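Local coordinates for cutm, flavoprotein of carbon monoxide dehydrogenase (Hydrogenophaga pseudoflava, PDB 1FFV), which binds FAD as the flavoprotein subunit of carbon monoxide dehydrogenase and probably passes electrons from CO oxidation on to an external acceptor, at residues Leu91-Glu96 and Ala199-Lys204; His135-Leu138 and Gly143-Thr146. All coordinates share one frame; numbering follows the deposited sequence.

Contact 1 (Leu91-Glu96 and Ala199-Lys204); sequences LPLLAE and AVVMRK
V200 meets L93 of the helix with its backbone, not its side chain: V200 O lies 4.2 Å from L93 CD1, while the valine side chain leaves on the other side of the strand and packs on A278 and A282 of helix 264-285. Just before it, A199 only borders the contact, its methyl packing on Y183 of strand 180-186. V201 makes the one close side-chain touch. Its CG2 stands anti to the carbonyl carbon, beside the backbone N, and meets L93 CD1 at 3.7 Å, the two branched side chains passing at a slant. L93 reaches it by carrying CG anti to its own backbone N (chi1 -151°), which extends the leucine from the first turn of the helix toward the strand. The backbones stay well apart, with L93 CA 8.2 Å from V201 CA. W181 on strand 180-186 and V132 also pack on L93, and T179 on V201. Only 98 Å² is buried between 91-96 and 199-204, all of it at buried residues, and no polar bond links them; the touch is one of dispersion between methyls, with no directional bond to fix an angle.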
# COMPACT_ATOMS: atom_id res chain seq x y z
N LEU C 91 29.90 -19.82 47.99
CA LEU C 91 28.60 -20.48 48.00
C LEU C 91 28.34 -21.11 46.63
O LEU C 91 27.37 -20.77 45.95
CB LEU C 91 27.49 -19.46 48.28
CG LEU C 91 27.67 -18.49 49.45
CD1 LEU C 91 26.55 -17.46 49.45
CD2 LEU C 91 27.72 -19.26 50.76
N PRO C 92 29.21 -22.05 46.21
CA PRO C 92 29.05 -22.72 44.91
C PRO C 92 27.65 -23.24 44.60
O PRO C 92 27.25 -23.27 43.44
CB PRO C 92 30.09 -23.84 44.97
CG PRO C 92 30.31 -24.05 46.45
CD PRO C 92 30.31 -22.66 46.98
N LEU C 93 26.91 -23.61 45.65
CA LEU C 93 25.54 -24.12 45.49
C LEU C 93 24.63 -23.10 44.82
O LEU C 93 23.91 -23.44 43.89
CB LEU C 93 24.94 -24.46 46.86
CG LEU C 93 23.88 -25.56 47.02
CD1 LEU C 93 23.02 -25.22 48.23
CD2 LEU C 93 23.00 -25.73 45.80
N LEU C 94 24.64 -21.87 45.32
CA LEU C 94 23.77 -20.82 44.78
C LEU C 94 24.09 -20.49 43.33
O LEU C 94 23.18 -20.31 42.51
CB LEU C 94 23.83 -19.56 45.64
CG LEU C 94 23.36 -19.69 47.09
CD1 LEU C 94 23.25 -18.31 47.71
CD2 LEU C 94 22.00 -20.40 47.14
N ALA C 95 25.38 -20.45 43.01
CA ALA C 95 25.83 -20.13 41.66
C ALA C 95 25.40 -21.19 40.64
O ALA C 95 24.93 -20.86 39.55
CB ALA C 95 27.35 -19.97 41.64
N GLU C 96 25.52 -22.46 41.01
CA GLU C 96 25.14 -23.54 40.11
C GLU C 96 23.64 -23.75 40.02
O GLU C 96 23.11 -24.00 38.94
CB GLU C 96 25.83 -24.84 40.53
CG GLU C 96 27.30 -24.91 40.15
CD GLU C 96 27.52 -24.84 38.64
OE1 GLU C 96 27.09 -25.77 37.92
OE2 GLU C 96 28.13 -23.84 38.18
N ALA C 199 17.34 -29.49 47.87
CA ALA C 199 18.58 -28.77 48.10
C ALA C 199 19.27 -29.40 49.31
O ALA C 199 18.61 -29.70 50.32
CB ALA C 199 18.30 -27.29 48.37
N VAL C 200 20.57 -29.61 49.19
CA VAL C 200 21.37 -30.22 50.26
C VAL C 200 22.73 -29.55 50.44
O VAL C 200 23.40 -29.19 49.47
CB VAL C 200 21.64 -31.72 49.98
CG1 VAL C 200 22.78 -32.24 50.87
CG2 VAL C 200 20.40 -32.55 50.22
N VAL C 201 23.12 -29.37 51.70
CA VAL C 201 24.43 -28.84 52.06
C VAL C 201 24.87 -29.79 53.17
O VAL C 201 24.10 -30.06 54.10
CB VAL C 201 24.38 -27.40 52.62
CG1 VAL C 201 25.79 -26.93 52.96
CG2 VAL C 201 23.76 -26.45 51.61
N MET C 202 26.07 -30.36 53.04
CA MET C 202 26.57 -31.29 54.05
C MET C 202 28.08 -31.26 54.25
O MET C 202 28.84 -30.85 53.36
CB MET C 202 26.12 -32.73 53.74
CG MET C 202 26.91 -33.44 52.65
SD MET C 202 26.34 -35.15 52.35
CE MET C 202 27.17 -35.97 53.56
N ARG C 203 28.50 -31.65 55.44
CA ARG C 203 29.92 -31.72 55.79
C ARG C 203 30.23 -33.14 56.20
O ARG C 203 29.37 -33.86 56.71
CB ARG C 203 30.27 -30.74 56.91
CG ARG C 203 30.69 -29.36 56.41
CD ARG C 203 30.99 -28.42 57.58
NE ARG C 203 29.96 -27.39 57.70
CZ ARG C 203 29.35 -27.05 58.83
NH1 ARG C 203 29.66 -27.65 59.98
NH2 ARG C 203 28.39 -26.14 58.80
N LYS C 204 31.47 -33.54 55.96
CA LYS C 204 31.95 -34.88 56.24
C LYS C 204 33.07 -34.88 57.28
O LYS C 204 33.79 -33.89 57.44
CB LYS C 204 32.41 -35.50 54.92
CG LYS C 204 33.37 -36.67 54.97
CD LYS C 204 33.86 -37.00 53.55

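Contact 2 (His135-Leu138 and Gly143-Thr146); sequences HFVL and GRRT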
# COMPACT_ATOMS: atom_id res chain seq x y z
N HIS C 135 19.84 -15.83 56.10
CA HIS C 135 19.04 -14.96 56.96
C HIS C 135 18.73 -13.74 56.12
O HIS C 135 19.53 -13.33 55.28
CB HIS C 135 19.81 -14.58 58.22
CG HIS C 135 19.92 -15.69 59.22
ND1 HIS C 135 20.80 -16.74 59.08
CD2 HIS C 135 19.26 -15.91 60.38
CE1 HIS C 135 20.68 -17.56 60.10
NE2 HIS C 135 19.75 -17.08 60.91
N PHE C 136 17.54 -13.18 56.32
CA PHE C 136 17.10 -12.04 55.54
C PHE C 136 16.93 -10.77 56.38
O PHE C 136 16.26 -10.79 57.40
CB PHE C 136 15.78 -12.38 54.85
CG PHE C 136 15.79 -13.71 54.14
CD1 PHE C 136 16.85 -14.08 53.33
CD2 PHE C 136 14.73 -14.60 54.31
CE1 PHE C 136 16.87 -15.32 52.70
CE2 PHE C 136 14.73 -15.85 53.68
CZ PHE C 136 15.80 -16.21 52.87
N VAL C 137 17.51 -9.67 55.90
CA VAL C 137 17.41 -8.38 56.58
C VAL C 137 16.20 -7.59 56.04
O VAL C 137 16.13 -7.32 54.84
CB VAL C 137 18.69 -7.56 56.38
CG1 VAL C 137 18.58 -6.23 57.08
CG2 VAL C 137 19.88 -8.34 56.89
N LEU C 138 15.27 -7.25 56.93
CA LEU C 138 14.05 -6.52 56.55
C LEU C 138 14.01 -5.11 57.15
O LEU C 138 14.22 -4.93 58.35
CB LEU C 138 12.80 -7.27 57.02
CG LEU C 138 12.78 -8.79 56.87
CD1 LEU C 138 11.42 -9.34 57.30
CD2 LEU C 138 13.09 -9.16 55.42
N GLY C 143 12.84 0.30 61.73
CA GLY C 143 14.23 -0.10 61.63
C GLY C 143 14.42 -1.41 60.91
O GLY C 143 13.62 -1.80 60.06
N ARG C 144 15.51 -2.10 61.23
CA ARG C 144 15.81 -3.37 60.60
C ARG C 144 15.67 -4.55 61.55
O ARG C 144 15.75 -4.39 62.77
CB ARG C 144 17.21 -3.34 59.99
CG ARG C 144 17.33 -2.38 58.82
CD ARG C 144 18.67 -2.46 58.14
NE ARG C 144 18.70 -1.61 56.95
CZ ARG C 144 19.67 -1.61 56.05
NH1 ARG C 144 20.71 -2.42 56.17
NH2 ARG C 144 19.60 -0.80 55.00
N ARG C 145 15.41 -5.72 60.98
CA ARG C 145 15.26 -6.96 61.73
C ARG C 145 15.74 -8.06 60.81
O ARG C 145 15.56 -7.98 59.59
CB ARG C 145 13.80 -7.20 62.14
CG ARG C 145 12.87 -7.58 60.99
CD ARG C 145 11.40 -7.46 61.35
NE ARG C 145 10.80 -8.73 61.70
CZ ARG C 145 9.73 -9.27 61.10
NH1 ARG C 145 9.12 -8.65 60.09
NH2 ARG C 145 9.22 -10.40 61.56
N THR C 146 16.40 -9.06 61.37
CA THR C 146 16.88 -10.18 60.58
C THR C 146 16.13 -11.44 60.98
O THR C 146 15.99 -11.74 62.17
CB THR C 146 18.39 -10.38 60.73
OG1 THR C 146 19.08 -9.21 60.27
CG2 THR C 146 18.86 -11.57 59.91
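L138 and R145 face each other as an antiparallel hydrogen-bonded pair, and with T146 they bury the most surface here. L138 N gives R145 O an almost straight bond of 2.8 Å. R145 N returns one to L138 O at 3.0 Å, more bent at the hydrogen but lying in the carbonyl plane. L138 O also takes a CA-H...O contact from R144 CA at 3.2 Å. On the face that L138 and R145 share, the arginine has CG between its backbone N and carbonyl carbon (chi1 71°) and the chain bends at chi3, which lays it across the leucine and brings NH1 to 3.7 Å from L138 CD1. The guanidinium meets that methyl obliquely, and NH1 goes on to a salt bridge with E165. With R145 cut back to an alanine, E165 would probably lose this charged mate and one flank of L138 would lie uncovered.

T146 works on the opposite face, in a non-hydrogen-bonded pair with V137. Its OG1 lies 3.6 Å from V137 CG2, and its CG2, anti to the backbone N, reaches back to H135 CB at 3.6 Å. In the backbone, T146 CA makes a CA-H...O contact with F136 O. R144 reaches V137 from the other end, R144 CD to V137 CG1 at 3.9 Å, its NE held in a salt bridge by E139 OE1.

The segments form a beta hairpin at one margin of the five-stranded antiparallel sheet. Strand 143-148 is outermost within this chain, while 135-140 also pairs with 166-173, where V137 packs on E169 and R171; F136 meets the ring of F152 edge-to-face.

Contact 2 is nested inside the chain loop that contact 1 closes: helix 92-97 comes first, then the hairpin strands 135-140 and 143-148, and finally strand 196-205. The centres are 23 Å apart and the nearest atoms about 9 Å, so the two do not touch. They involve different sheets. The hairpin of contact 2 is local pairing within the five-stranded sheet of the FAD-binding region, with the side chain of L138 about 7 Å from the bound FAD; contact 1 brings a helix of that region against strand 196-205 in the four-stranded sheet of the C-terminal region. One builds the edge of the five-stranded sheet within this chain, and the other joins the flavin-binding part to the C-terminal part.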